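Local coordinates for protein Zgc:56074 (PDB 3E9D) that probably hydrolyses fructose 2,6-bisphosphate to fructose 6-phosphate and phosphate, as well as fructose 1,6-bisphosphate, and so acts as a brake on glycolysis, at residues 9-14 against 21-26; 90-95 against 101-106; 134-139 against 192-197; 225-230 against 234-239. All blocks are in the same frame, centred on the assembly; numbering follows the deposited sequence.

Contact 1. Residues 9-14 against 21-26. With PO4 (phosphate ion), chain C; PO4 (phosphate ion), chain D.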
loop_
_atom_site.group_PDB
_atom_site.type_symbol
_atom_site.label_atom_id
_atom_site.label_comp_id
_atom_site.label_asym_id
_atom_site.label_seq_id
_atom_site.Cartn_x
_atom_site.Cartn_y
_atom_site.Cartn_z
ATOM N N VAL A 9 -4.100 -0.875 0.265
ATOM C CA VAL A 9 -5.016 -1.505 -0.683
ATOM C C VAL A 9 -4.621 -1.149 -2.113
ATOM O O VAL A 9 -4.404 0.023 -2.423
ATOM C CB VAL A 9 -6.499 -1.067 -0.414
ATOM C CG1 VAL A 9 -7.496 -1.817 -1.334
ATOM C CG2 VAL A 9 -6.867 -1.248 1.072
ATOM N N ARG A 10 -4.505 -2.150 -2.983
ATOM C CA ARG A 10 -4.355 -1.869 -4.418
ATOM C C ARG A 10 -5.719 -1.465 -5.036
ATOM O O ARG A 10 -6.767 -2.001 -4.657
ATOM C CB ARG A 10 -3.767 -3.086 -5.152
ATOM C CG ARG A 10 -3.615 -2.867 -6.678
ATOM C CD ARG A 10 -3.000 -4.086 -7.383
ATOM N NE ARG A 10 -2.952 -3.854 -8.818
ATOM C CZ ARG A 10 -3.118 -4.801 -9.739
ATOM N NH1 ARG A 10 -3.340 -6.074 -9.391
ATOM N NH2 ARG A 10 -3.077 -4.464 -11.012
ATOM N N HIS A 11 -5.706 -0.552 -6.001
ATOM C CA HIS A 11 -6.942 -0.110 -6.670
ATOM C C HIS A 11 -7.700 -1.304 -7.296
ATOM O O HIS A 11 -7.108 -2.359 -7.600
ATOM C CB HIS A 11 -6.605 0.922 -7.773
ATOM C CG HIS A 11 -5.923 0.303 -8.949
ATOM N ND1 HIS A 11 -6.621 -0.313 -9.965
ATOM C CD2 HIS A 11 -4.611 0.128 -9.232
ATOM C CE1 HIS A 11 -5.772 -0.829 -10.835
ATOM N NE2 HIS A 11 -4.544 -0.582 -10.412
ATOM N N GLY A 12 -8.990 -1.104 -7.555
ATOM C CA GLY A 12 -9.815 -2.129 -8.208
ATOM C C GLY A 12 -9.484 -2.285 -9.683
ATOM O O GLY A 12 -8.886 -1.398 -10.278
ATOM N N GLU A 13 -9.899 -3.402 -10.270
ATOM C CA GLU A 13 -9.650 -3.710 -11.685
ATOM C C GLU A 13 -10.056 -2.628 -12.699
ATOM O O GLU A 13 -11.140 -2.038 -12.586
ATOM C CB GLU A 13 -10.357 -5.013 -12.043
ATOM C CG GLU A 13 -9.846 -5.640 -13.308
ATOM C CD GLU A 13 -10.540 -6.947 -13.603
ATOM O OE1 GLU A 13 -10.175 -7.990 -13.011
ATOM O OE2 GLU A 13 -11.453 -6.928 -14.430
ATOM N N THR A 14 -9.164 -2.362 -13.662
ATOM C CA THR A 14 -9.473 -1.542 -14.843
ATOM C C THR A 14 -9.546 -2.465 -16.052
ATOM O O THR A 14 -9.154 -3.645 -15.977
ATOM C CB THR A 14 -8.379 -0.485 -15.116
ATOM O OG1 THR A 14 -7.146 -1.161 -15.393
ATOM C CG2 THR A 14 -8.195 0.444 -13.911
ATOM N N LEU A 21 -2.631 -5.304 -20.077
ATOM C CA LEU A 21 -1.819 -4.207 -20.606
ATOM C C LEU A 21 -1.143 -3.465 -19.454
ATOM O O LEU A 21 -1.745 -3.291 -18.410
ATOM C CB LEU A 21 -2.693 -3.237 -21.391
ATOM C CG LEU A 21 -3.575 -3.838 -22.489
ATOM C CD1 LEU A 21 -4.399 -2.743 -23.152
ATOM C CD2 LEU A 21 -2.699 -4.548 -23.504
ATOM N N LEU A 22 0.103 -3.028 -19.651
ATOM C CA LEU A 22 0.838 -2.302 -18.606
ATOM C C LEU A 22 0.224 -0.950 -18.301
ATOM O O LEU A 22 0.019 -0.127 -19.206
ATOM C CB LEU A 22 2.298 -2.103 -18.988
ATOM C CG LEU A 22 3.336 -3.101 -18.509
ATOM C CD1 LEU A 22 4.666 -2.647 -19.057
ATOM C CD2 LEU A 22 3.388 -3.198 -16.964
ATOM N N GLN A 23 -0.055 -0.718 -17.022
ATOM C CA GLN A 23 -0.685 0.535 -16.608
ATOM C C GLN A 23 0.183 1.303 -15.606
ATOM O O GLN A 23 0.329 0.882 -14.463
ATOM C CB GLN A 23 -2.065 0.239 -16.012
ATOM C CG GLN A 23 -3.097 1.324 -16.300
ATOM C CD GLN A 23 -4.472 0.986 -15.747
ATOM O OE1 GLN A 23 -5.388 1.769 -15.879
ATOM N NE2 GLN A 23 -4.599 -0.146 -15.090
ATOM N N GLY A 24 0.755 2.426 -16.025
ATOM C CA GLY A 24 1.698 3.161 -15.183
ATOM C C GLY A 24 1.178 4.527 -14.784
ATOM O O GLY A 24 0.103 4.641 -14.213
ATOM N N GLN A 25 1.939 5.568 -15.096
ATOM C CA GLN A 25 1.609 6.924 -14.648
ATOM C C GLN A 25 0.933 7.754 -15.711
ATOM O O GLN A 25 0.387 8.815 -15.398
ATOM C CB GLN A 25 2.875 7.667 -14.193
ATOM C CG GLN A 25 3.725 6.896 -13.230
ATOM C CD GLN A 25 4.947 7.672 -12.747
ATOM O OE1 GLN A 25 5.073 8.863 -12.998
ATOM N NE2 GLN A 25 5.832 6.996 -12.026
ATOM N N GLY A 26 0.972 7.295 -16.960
ATOM C CA GLY A 26 0.542 8.107 -18.094
ATOM C C GLY A 26 -0.862 7.867 -18.604
ATOM O O GLY A 26 -1.516 8.790 -19.089
HETATM P P PO4 C . -1.659 -0.945 -11.408
HETATM O O1 PO4 C . -1.869 0.546 -11.469
HETATM O O2 PO4 C . -1.764 -1.492 -10.004
HETATM O O3 PO4 C . -2.701 -1.658 -12.239
HETATM O O4 PO4 C . -0.309 -1.297 -11.996
HETATM P P PO4 D . -4.226 -7.928 -12.379
HETATM O O1 PO4 D . -3.230 -6.839 -12.716
HETATM O O2 PO4 D . -4.070 -8.306 -10.908
HETATM O O3 PO4 D . -5.653 -7.481 -12.664
HETATM O O4 PO4 D . -3.943 -9.142 -13.261
#
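Thr14 and Gln23 approach each other from opposite directions, joined by a hydrogen bond from Gln23 NE2 to Thr14 OG1 at 2.8 Å. It is bent (133° at the hydrogen), with the hydroxyl tilted from the amide plane. Thr14 OG1 also accepts from Asn17 N, capping helix 15-18 and tying the loop to it.

A second set of polar contacts goes to two bound phosphate ions, probably from the crystallisation liquor. Arg10, its chain extended from CG to NE, lays the guanidinium edge against both: NE lies 2.9 Å from O2 of the chain C phosphate, and NH1 lies 2.8 Å from O2 of the chain D phosphate, while NH2 bonds to both ions. With an alanine here, both phosphates would probably lose the charged edge that bridges them.

His11 ND1 donates to Gly12 O at 2.5 Å, a bond out of the carbonyl plane that would limit the ring's rotation. Arg10, His11 and Gly12 form the RHG signature of the histidine phosphatases. His183, Arg61, Asn17 and the Gly184 backbone also bind phosphate here. His11 is the phosphohistidine residue, and an ion at its ring edge is consistent with phosphate transfer at this site.

Contact 2. Residues 90-95 against 101-106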
loop_
_atom_site.group_PDB
_atom_site.type_symbol
_atom_site.label_atom_id
_atom_site.label_comp_id
_atom_site.label_asym_id
_atom_site.label_seq_id
_atom_site.Cartn_x
_atom_site.Cartn_y
_atom_site.Cartn_z
ATOM N N ARG A 90 4.646 2.651 -10.481
ATOM C CA ARG A 90 5.891 2.643 -11.218
ATOM C C ARG A 90 5.688 3.106 -12.665
ATOM O O ARG A 90 4.761 2.655 -13.358
ATOM C CB ARG A 90 6.488 1.236 -11.202
ATOM C CG ARG A 90 7.794 1.132 -11.964
ATOM C CD ARG A 90 8.478 -0.202 -11.664
ATOM N NE ARG A 90 9.791 -0.209 -12.290
ATOM C CZ ARG A 90 10.583 -1.268 -12.363
ATOM N NH1 ARG A 90 10.203 -2.435 -11.828
ATOM N NH2 ARG A 90 11.756 -1.150 -12.970
ATOM N N GLY A 91 6.550 4.017 -13.121
ATOM C CA GLY A 91 6.485 4.474 -14.511
ATOM C C GLY A 91 7.035 3.422 -15.456
ATOM O O GLY A 91 8.089 2.841 -15.195
ATOM N N PHE A 92 6.331 3.188 -16.565
ATOM C CA PHE A 92 6.783 2.205 -17.563
ATOM C C PHE A 92 7.151 2.822 -18.911
ATOM O O PHE A 92 7.434 2.092 -19.847
ATOM C CB PHE A 92 5.742 1.073 -17.736
ATOM C CG PHE A 92 5.576 0.233 -16.493
ATOM C CD1 PHE A 92 6.579 -0.641 -16.097
ATOM C CD2 PHE A 92 4.452 0.370 -15.692
ATOM C CE1 PHE A 92 6.448 -1.390 -14.928
ATOM C CE2 PHE A 92 4.313 -0.389 -14.513
ATOM C CZ PHE A 92 5.300 -1.256 -14.140
ATOM N N GLY A 93 7.132 4.155 -19.009
ATOM C CA GLY A 93 7.661 4.850 -20.196
ATOM C C GLY A 93 7.007 4.340 -21.464
ATOM O O GLY A 93 5.771 4.203 -21.527
ATOM N N VAL A 94 7.821 4.012 -22.456
ATOM C CA VAL A 94 7.278 3.595 -23.765
ATOM C C VAL A 94 6.549 2.232 -23.732
ATOM O O VAL A 94 5.819 1.906 -24.662
ATOM C CB VAL A 94 8.357 3.582 -24.878
ATOM C CG1 VAL A 94 8.883 5.000 -25.137
ATOM C CG2 VAL A 94 9.504 2.591 -24.538
ATOM N N ALA A 95 6.734 1.460 -22.662
ATOM C CA ALA A 95 6.077 0.154 -22.512
ATOM C C ALA A 95 4.624 0.272 -22.048
ATOM O O ALA A 95 3.851 -0.684 -22.140
ATOM C CB ALA A 95 6.872 -0.727 -21.567
ATOM N N GLU A 101 3.477 -8.682 -21.920
ATOM C CA GLU A 101 4.357 -9.580 -22.672
ATOM C C GLU A 101 5.367 -8.831 -23.535
ATOM O O GLU A 101 6.458 -9.334 -23.791
ATOM C CB GLU A 101 3.530 -10.531 -23.548
ATOM C CG GLU A 101 2.680 -11.492 -22.730
ATOM C CD GLU A 101 3.476 -12.136 -21.598
ATOM O OE1 GLU A 101 4.366 -12.965 -21.908
ATOM O OE2 GLU A 101 3.218 -11.803 -20.413
ATOM N N HIS A 102 4.983 -7.643 -23.999
ATOM C CA HIS A 102 5.873 -6.799 -24.780
ATOM C C HIS A 102 7.074 -6.350 -23.936
ATOM O O HIS A 102 8.202 -6.318 -24.429
ATOM C CB HIS A 102 5.111 -5.608 -25.369
ATOM C CG HIS A 102 5.986 -4.616 -26.071
ATOM N ND1 HIS A 102 6.603 -4.888 -27.275
ATOM C CD2 HIS A 102 6.348 -3.355 -25.738
ATOM C CE1 HIS A 102 7.305 -3.835 -27.653
ATOM N NE2 HIS A 102 7.169 -2.891 -26.738
ATOM N N LEU A 103 6.829 -6.036 -22.664
ATOM C CA LEU A 103 7.905 -5.674 -21.738
ATOM C C LEU A 103 8.939 -6.793 -21.598
ATOM O O LEU A 103 10.147 -6.524 -21.547
ATOM C CB LEU A 103 7.350 -5.272 -20.366
ATOM C CG LEU A 103 8.355 -4.711 -19.343
ATOM C CD1 LEU A 103 9.074 -3.468 -19.863
ATOM C CD2 LEU A 103 7.701 -4.417 -17.989
ATOM N N LYS A 104 8.454 -8.036 -21.544
ATOM C CA LYS A 104 9.314 -9.227 -21.488
ATOM C C LYS A 104 10.160 -9.369 -22.757
ATOM O O LYS A 104 11.343 -9.689 -22.686
ATOM C CB LYS A 104 8.477 -10.490 -21.263
ATOM C CG LYS A 104 7.626 -10.469 -20.001
ATOM C CD LYS A 104 7.059 -11.856 -19.672
ATOM C CE LYS A 104 6.531 -11.917 -18.239
ATOM N NZ LYS A 104 6.027 -13.285 -17.880
ATOM N N ASN A 105 9.543 -9.126 -23.912
ATOM C CA ASN A 105 10.267 -9.067 -25.190
ATOM C C ASN A 105 11.343 -7.981 -25.223
ATOM O O ASN A 105 12.456 -8.218 -25.693
ATOM C CB ASN A 105 9.302 -8.871 -26.365
ATOM C CG ASN A 105 8.313 -10.026 -26.522
ATOM O OD1 ASN A 105 8.502 -11.106 -25.966
ATOM N ND2 ASN A 105 7.252 -9.796 -27.292
ATOM N N MET A 106 11.005 -6.791 -24.725
ATOM C CA MET A 106 11.950 -5.675 -24.684
ATOM C C MET A 106 13.141 -6.016 -23.802
ATOM O O MET A 106 14.289 -5.749 -24.180
ATOM C CB MET A 106 11.279 -4.402 -24.167
ATOM C CG MET A 106 10.267 -3.806 -25.114
ATOM S SD MET A 106 9.449 -2.376 -24.379
ATOM C CE MET A 106 10.731 -1.128 -24.525
#
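Ala95 and Leu103 form the closest backbone approach of this contact, and the methyl CB of Ala95 rests 3.9 Å from Leu103 CD1. Ala95 CB also lies 4.2 Å from Met106 SD, so it is touched by two side chains one helical turn apart. The methionine chain bends about its CG-SD bond (chi3 76°), which carries the terminal methyl over to the loop, where Met106 CE lies 3.9 Å from Val94 CG2. The second branch of the leucine turns the other way: Leu103 CD2 approaches Phe92 CD1 at 4.4 Å, coming at the ring obliquely. No hydrogen bond crosses between the two segments, and all the adhesion is apolar.

In the histidine phosphatase fold this is the connection between strand 81-83 and helix 125-146, where the loop carrying Phe92 follows directly on Glu89, the probable proton donor or acceptor, and helix 100-110 packs across it.

Within the loop, Ala95 N donates to Phe92 O at 3.0 Å across a turn containing Gly93, whose positive phi favours glycine. On the helix, Met106 CG lies over one face of the His102 ring, offset toward its rim. Further out, Leu22 touches both Phe92 and Leu103, Pro119 touches Leu103, and Tyr117 packs on Met106. Glu123 accepts hydrogen bonds from the Gly91 backbone and from Arg90 NE.

Contact 3. Residues 134-139 against 192-197. With K (potassium ion), chain E.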
loop_
_atom_site.group_PDB
_atom_site.type_symbol
_atom_site.label_atom_id
_atom_site.label_comp_id
_atom_site.label_asym_id
_atom_site.label_seq_id
_atom_site.Cartn_x
_atom_site.Cartn_y
_atom_site.Cartn_z
ATOM N N MET A 134 10.302 8.480 0.657
ATOM C CA MET A 134 9.860 9.869 0.821
ATOM C C MET A 134 8.436 9.925 1.372
ATOM O O MET A 134 8.106 10.765 2.224
ATOM C CB MET A 134 9.946 10.638 -0.501
ATOM C CG MET A 134 11.377 10.835 -1.018
ATOM S SD MET A 134 11.369 11.460 -2.740
ATOM C CE MET A 134 10.488 13.027 -2.534
ATOM N N PHE A 135 7.598 9.024 0.882
ATOM C CA PHE A 135 6.241 8.928 1.392
ATOM C C PHE A 135 6.239 8.580 2.880
ATOM O O PHE A 135 5.493 9.184 3.655
ATOM C CB PHE A 135 5.381 7.900 0.614
ATOM C CG PHE A 135 4.035 7.654 1.270
ATOM C CD1 PHE A 135 3.016 8.598 1.161
ATOM C CD2 PHE A 135 3.811 6.519 2.042
ATOM C CE1 PHE A 135 1.768 8.403 1.799
ATOM C CE2 PHE A 135 2.568 6.320 2.671
ATOM C CZ PHE A 135 1.555 7.284 2.543
ATOM N N LEU A 136 7.044 7.598 3.276
ATOM C CA LEU A 136 7.134 7.209 4.692
ATOM C C LEU A 136 7.561 8.349 5.587
ATOM O O LEU A 136 6.995 8.548 6.656
ATOM C CB LEU A 136 8.101 6.041 4.898
ATOM C CG LEU A 136 7.618 4.621 4.628
ATOM C CD1 LEU A 136 8.689 3.654 5.101
ATOM C CD2 LEU A 136 6.286 4.306 5.298
ATOM N N LYS A 137 8.564 9.101 5.141
ATOM C CA LYS A 137 9.050 10.248 5.898
ATOM C C LYS A 137 7.922 11.288 6.088
ATOM O O LYS A 137 7.691 11.776 7.197
ATOM C CB LYS A 137 10.282 10.841 5.190
ATOM C CG LYS A 137 10.986 11.924 5.967
ATOM C CD LYS A 137 12.211 12.451 5.193
ATOM C CE LYS A 137 12.813 13.667 5.896
ATOM N NZ LYS A 137 11.906 14.861 5.842
ATOM N N SER A 138 7.192 11.575 5.016
ATOM C CA SER A 138 6.042 12.475 5.059
ATOM C C SER A 138 4.901 11.932 5.956
ATOM O O SER A 138 4.299 12.675 6.753
ATOM C CB SER A 138 5.545 12.670 3.617
ATOM O OG SER A 138 4.418 13.514 3.556
ATOM N N LEU A 139 4.607 10.640 5.804
ATOM C CA LEU A 139 3.615 9.936 6.606
ATOM C C LEU A 139 3.906 10.033 8.111
ATOM O O LEU A 139 3.025 10.402 8.884
ATOM C CB LEU A 139 3.537 8.457 6.199
ATOM C CG LEU A 139 2.629 7.562 7.055
ATOM C CD1 LEU A 139 1.168 7.981 6.835
ATOM C CD2 LEU A 139 2.847 6.074 6.728
ATOM N N ARG A 192 8.491 -4.980 0.081
ATOM C CA ARG A 192 9.844 -5.536 0.190
ATOM C C ARG A 192 10.785 -4.577 0.954
ATOM O O ARG A 192 11.633 -5.028 1.726
ATOM C CB ARG A 192 10.450 -5.887 -1.188
ATOM C CG ARG A 192 11.830 -6.603 -1.045
ATOM C CD ARG A 192 12.407 -7.103 -2.379
ATOM N NE ARG A 192 11.747 -8.310 -2.878
ATOM C CZ ARG A 192 12.074 -9.560 -2.542
ATOM N NH1 ARG A 192 13.046 -9.806 -1.661
ATOM N NH2 ARG A 192 11.406 -10.578 -3.080
ATOM N N HIS A 193 10.632 -3.269 0.730
ATOM C CA HIS A 193 11.406 -2.282 1.490
ATOM C C HIS A 193 11.150 -2.412 3.010
ATOM O O HIS A 193 12.081 -2.508 3.802
ATOM C CB HIS A 193 11.113 -0.848 1.045
ATOM C CG HIS A 193 11.788 0.178 1.908
ATOM N ND1 HIS A 193 13.163 0.307 1.964
ATOM C CD2 HIS A 193 11.288 1.095 2.771
ATOM C CE1 HIS A 193 13.475 1.265 2.824
ATOM N NE2 HIS A 193 12.356 1.768 3.314
ATOM N N LEU A 194 9.879 -2.442 3.390
ATOM C CA LEU A 194 9.484 -2.612 4.791
ATOM C C LEU A 194 10.042 -3.893 5.412
ATOM O O LEU A 194 10.604 -3.861 6.511
ATOM C CB LEU A 194 7.964 -2.593 4.909
ATOM C CG LEU A 194 7.243 -1.253 4.659
ATOM C CD1 LEU A 194 5.755 -1.429 4.868
ATOM C CD2 LEU A 194 7.772 -0.094 5.529
ATOM N N VAL A 195 9.937 -5.005 4.683
ATOM C CA VAL A 195 10.275 -6.318 5.233
ATOM C C VAL A 195 11.779 -6.603 5.212
ATOM O O VAL A 195 12.354 -7.052 6.208
ATOM C CB VAL A 195 9.497 -7.426 4.490
ATOM C CG1 VAL A 195 10.005 -8.806 4.889
ATOM C CG2 VAL A 195 7.988 -7.284 4.801
ATOM N N GLU A 196 12.417 -6.331 4.082
ATOM C CA GLU A 196 13.812 -6.673 3.873
ATOM C C GLU A 196 14.784 -5.545 4.282
ATOM O O GLU A 196 15.739 -5.779 5.042
ATOM C CB GLU A 196 14.006 -7.094 2.414
ATOM C CG GLU A 196 15.096 -8.092 2.192
ATOM C CD GLU A 196 15.080 -8.670 0.783
ATOM O OE1 GLU A 196 15.366 -9.889 0.642
ATOM O OE2 GLU A 196 14.792 -7.909 -0.169
ATOM N N ASP A 197 14.532 -4.321 3.821
ATOM C CA ASP A 197 15.460 -3.208 4.077
ATOM C C ASP A 197 15.408 -2.718 5.505
ATOM O O ASP A 197 16.404 -2.251 6.026
ATOM C CB ASP A 197 15.194 -2.027 3.136
ATOM C CG ASP A 197 15.428 -2.377 1.674
ATOM O OD1 ASP A 197 16.130 -3.379 1.389
ATOM O OD2 ASP A 197 14.895 -1.653 0.812
HETATM K K K E . 14.560 -7.061 7.721
HETATM O O HOH W 1 12.076 -9.045 8.061
#
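Leu136 reaches from helix 125-146 with its CD1 methyl and meets Leu194 CD2 at 3.9 Å, the two leucine side chains crossing at a slant. The same methyl also comes to the edge of the His193 ring, near its plane, with Leu136 CD1 4.3 Å from His193 CD2. Helices 125-146 and 184-197 meet here beside the central sheet, Leu194 also touching Phe223 and Phe225 of strand 220-230. With the nearest CA atoms, those of Leu136 and Leu194, 10.1 Å apart, the helices are joined here by side-chain ends alone. The backbone of Leu194 does not aim its side chain straight at the partner helix; CG sits beside the backbone N (chi1 -70°), and the branch then swings CD2 nearer.

Around this buried apolar point the second helix is held by polar pairs along its own length. His193 ND1 donates to Asp197 OD2 at 2.9 Å, almost straight (163°) and close to the ring plane, using the anti lone pair of the carboxylate. Lys129 of helix 125-146 forms a salt bridge to the same oxygen, a polar link beside the leucines. Arg192 NH1 and Glu196 OE2 form a salt bridge at 3.0 Å.

In the pi-type turn at 193-197, the carbonyl oxygens of Val195, 2.7 Å from the potassium ion, and of Glu196 turn to the metal, which Leu198 also binds. Backbone carbonyl oxygens carry partial negative charge, which the potassium ion would be expected to offset.

Contact 4. Residues 225-230 against 234-239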
loop_
_atom_site.group_PDB
_atom_site.type_symbol
_atom_site.label_atom_id
_atom_site.label_comp_id
_atom_site.label_asym_id
_atom_site.label_seq_id
_atom_site.Cartn_x
_atom_site.Cartn_y
_atom_site.Cartn_z
ATOM N N PHE A 225 3.205 0.267 12.785
ATOM C CA PHE A 225 4.450 1.029 12.958
ATOM C C PHE A 225 4.527 1.605 14.364
ATOM O O PHE A 225 3.534 2.098 14.908
ATOM C CB PHE A 225 4.484 2.215 11.993
ATOM C CG PHE A 225 4.638 1.832 10.550
ATOM C CD1 PHE A 225 5.889 1.913 9.936
ATOM C CD2 PHE A 225 3.544 1.400 9.801
ATOM C CE1 PHE A 225 6.050 1.587 8.584
ATOM C CE2 PHE A 225 3.697 1.035 8.452
ATOM C CZ PHE A 225 4.948 1.142 7.841
ATOM N N THR A 226 5.711 1.549 14.952
ATOM C CA THR A 226 5.982 2.332 16.149
ATOM C C THR A 226 7.098 3.303 15.804
ATOM O O THR A 226 8.161 2.891 15.322
ATOM C CB THR A 226 6.371 1.445 17.337
ATOM O OG1 THR A 226 5.243 0.632 17.690
ATOM C CG2 THR A 226 6.767 2.299 18.535
ATOM N N ILE A 227 6.838 4.586 16.027
ATOM C CA ILE A 227 7.783 5.628 15.654
ATOM C C ILE A 227 8.243 6.428 16.880
ATOM O O ILE A 227 7.448 6.673 17.808
ATOM C CB ILE A 227 7.258 6.544 14.520
ATOM C CG1 ILE A 227 5.977 7.267 14.923
ATOM C CG2 ILE A 227 7.010 5.729 13.197
ATOM C CD1 ILE A 227 5.564 8.403 13.919
ATOM N N HIS A 228 9.531 6.800 16.844
ATOM C CA HIS A 228 10.237 7.580 17.861
ATOM C C HIS A 228 10.819 8.840 17.223
ATOM O O HIS A 228 11.148 8.856 16.044
ATOM C CB HIS A 228 11.417 6.774 18.458
ATOM C CG HIS A 228 11.004 5.697 19.417
ATOM N ND1 HIS A 228 11.764 5.349 20.520
ATOM C CD2 HIS A 228 9.922 4.872 19.431
ATOM C CE1 HIS A 228 11.160 4.367 21.174
ATOM N NE2 HIS A 228 10.038 4.065 20.539
ATOM N N ARG A 229 10.953 9.884 18.027
ATOM C CA ARG A 229 11.616 11.100 17.614
ATOM C C ARG A 229 12.946 11.199 18.345
ATOM O O ARG A 229 12.999 11.090 19.575
ATOM C CB ARG A 229 10.738 12.283 17.977
ATOM C CG ARG A 229 11.038 13.552 17.253
ATOM C CD ARG A 229 9.738 14.347 17.193
ATOM N NE ARG A 229 9.991 15.748 16.950
ATOM C CZ ARG A 229 9.754 16.356 15.801
ATOM N NH1 ARG A 229 9.220 15.690 14.771
ATOM N NH2 ARG A 229 10.047 17.648 15.692
ATOM N N GLU A 230 14.012 11.371 17.574
ATOM C CA GLU A 230 15.361 11.605 18.102
ATOM C C GLU A 230 16.007 12.703 17.290
ATOM O O GLU A 230 16.153 12.568 16.070
ATOM C CB GLU A 230 16.214 10.353 17.980
ATOM C CG GLU A 230 15.716 9.204 18.813
ATOM C CD GLU A 230 16.061 7.862 18.212
ATOM O OE1 GLU A 230 16.394 7.802 17.000
ATOM O OE2 GLU A 230 15.984 6.860 18.958
ATOM N N LEU A 234 12.152 11.703 12.987
ATOM C CA LEU A 234 11.263 10.575 13.241
ATOM C C LEU A 234 11.780 9.299 12.593
ATOM O O LEU A 234 12.191 9.293 11.434
ATOM C CB LEU A 234 9.838 10.863 12.758
ATOM C CG LEU A 234 9.115 11.940 13.560
ATOM C CD1 LEU A 234 7.942 12.431 12.774
ATOM C CD2 LEU A 234 8.697 11.421 14.944
ATOM N N ARG A 235 11.752 8.223 13.361
ATOM C CA ARG A 235 12.206 6.924 12.887
ATOM C C ARG A 235 11.276 5.842 13.407
ATOM O O ARG A 235 10.798 5.924 14.535
ATOM C CB ARG A 235 13.632 6.653 13.389
ATOM C CG ARG A 235 14.684 7.438 12.642
ATOM C CD ARG A 235 15.932 7.663 13.495
ATOM N NE ARG A 235 16.746 8.771 12.993
ATOM C CZ ARG A 235 17.555 8.689 11.940
ATOM N NH1 ARG A 235 17.661 7.546 11.261
ATOM N NH2 ARG A 235 18.257 9.752 11.560
ATOM N N ALA A 236 11.051 4.832 12.578
ATOM C CA ALA A 236 10.353 3.624 12.991
ATOM C C ALA A 236 11.301 2.751 13.799
ATOM O O ALA A 236 12.375 2.382 13.323
ATOM C CB ALA A 236 9.828 2.855 11.778
ATOM N N THR A 237 10.917 2.441 15.025
ATOM C CA THR A 237 11.696 1.535 15.846
ATOM C C THR A 237 11.173 0.097 15.703
ATOM O O THR A 237 11.939 -0.856 15.824
ATOM C CB THR A 237 11.646 1.929 17.303
ATOM O OG1 THR A 237 10.285 2.132 17.675
ATOM C CG2 THR A 237 12.452 3.225 17.540
ATOM N N ARG A 238 9.874 -0.044 15.452
ATOM C CA ARG A 238 9.282 -1.359 15.222
ATOM C C ARG A 238 8.314 -1.289 14.045
ATOM O O ARG A 238 7.535 -0.348 13.940
ATOM C CB ARG A 238 8.562 -1.841 16.470
ATOM C CG ARG A 238 7.934 -3.234 16.334
ATOM C CD ARG A 238 7.423 -3.701 17.686
ATOM N NE ARG A 238 8.506 -3.666 18.667
ATOM C CZ ARG A 238 8.340 -3.715 19.985
ATOM N NH1 ARG A 238 7.123 -3.812 20.508
ATOM N NH2 ARG A 238 9.403 -3.680 20.781
ATOM N N ILE A 239 8.418 -2.266 13.148
ATOM C CA ILE A 239 7.464 -2.468 12.064
ATOM C C ILE A 239 6.985 -3.921 12.188
ATOM O O ILE A 239 7.797 -4.861 12.195
ATOM C CB ILE A 239 8.111 -2.192 10.682
ATOM C CG1 ILE A 239 8.697 -0.764 10.653
ATOM C CG2 ILE A 239 7.095 -2.423 9.548
ATOM C CD1 ILE A 239 9.572 -0.458 9.453
HETATM O O HOH W 2 4.861 -1.623 15.672
#
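Strand 225-230 pairs with 234-239 through straight backbone bonds: His228 N to Arg235 O and Arg235 N to His228 O, both 2.8 Å, and Thr226 N to Arg238 O, also at 2.8 Å. Thr226 O is shared: it accepts from Thr237 N at 2.8 Å and weakly from Arg238 N at 3.4 Å. Two residues thus face one, a classic beta bulge that shifts the register by a residue in this antiparallel hairpin, whose second strand forms an edge of the central sheet. Thr226 OG1 is hydrogen-bonded to a water and to Thr3 OG1.

Next to the bulge Thr237 crosses His228 at about a right angle, and its CG2 sits over one ring face in a CH-pi contact, 3.6 Å from the centroid of the His228 ring. Replacing His228 with an alanine is likely to leave the Thr237 methyl without the ring face it packs on.

On the opposite face of the hairpin, Phe225 and Ile239 lie side by side, with Phe225 CD1 3.9 Å from Ile239 CG1, while Ala236 CB comes to the ring edge. Arg229, extended from CG to NE, runs its aliphatic chain along Leu234 CD2, 3.8 Å from Arg229 CB; both these side chains also touch Gln141 and Phe144 of helix 125-146.

Contacts 1 and 2 adjoin, their centres 14 Å apart: Leu22 CD1 touches Leu103 CD2 at 3.7 Å, and Leu22 CD2 lies 3.8 Å from Phe92 CE2, so Leu22, next to Gln23, links the loop at the phosphate site to helix 100-110. Contacts 3 and 4 form a second pair, centres 12 Å apart, with Leu194 CD2 3.9 Å from Phe225 CZ. Their centres lie about 21 and 31 Å from that of contact 1, though strands 2-10 and 220-230 are neighbours in one sheet. His11 lies in contact 1, near His183, the probable transition-state stabiliser, while Glu89, the probable proton donor or acceptor, lies between contacts 1 and 2. The potassium ion lies at contact 3.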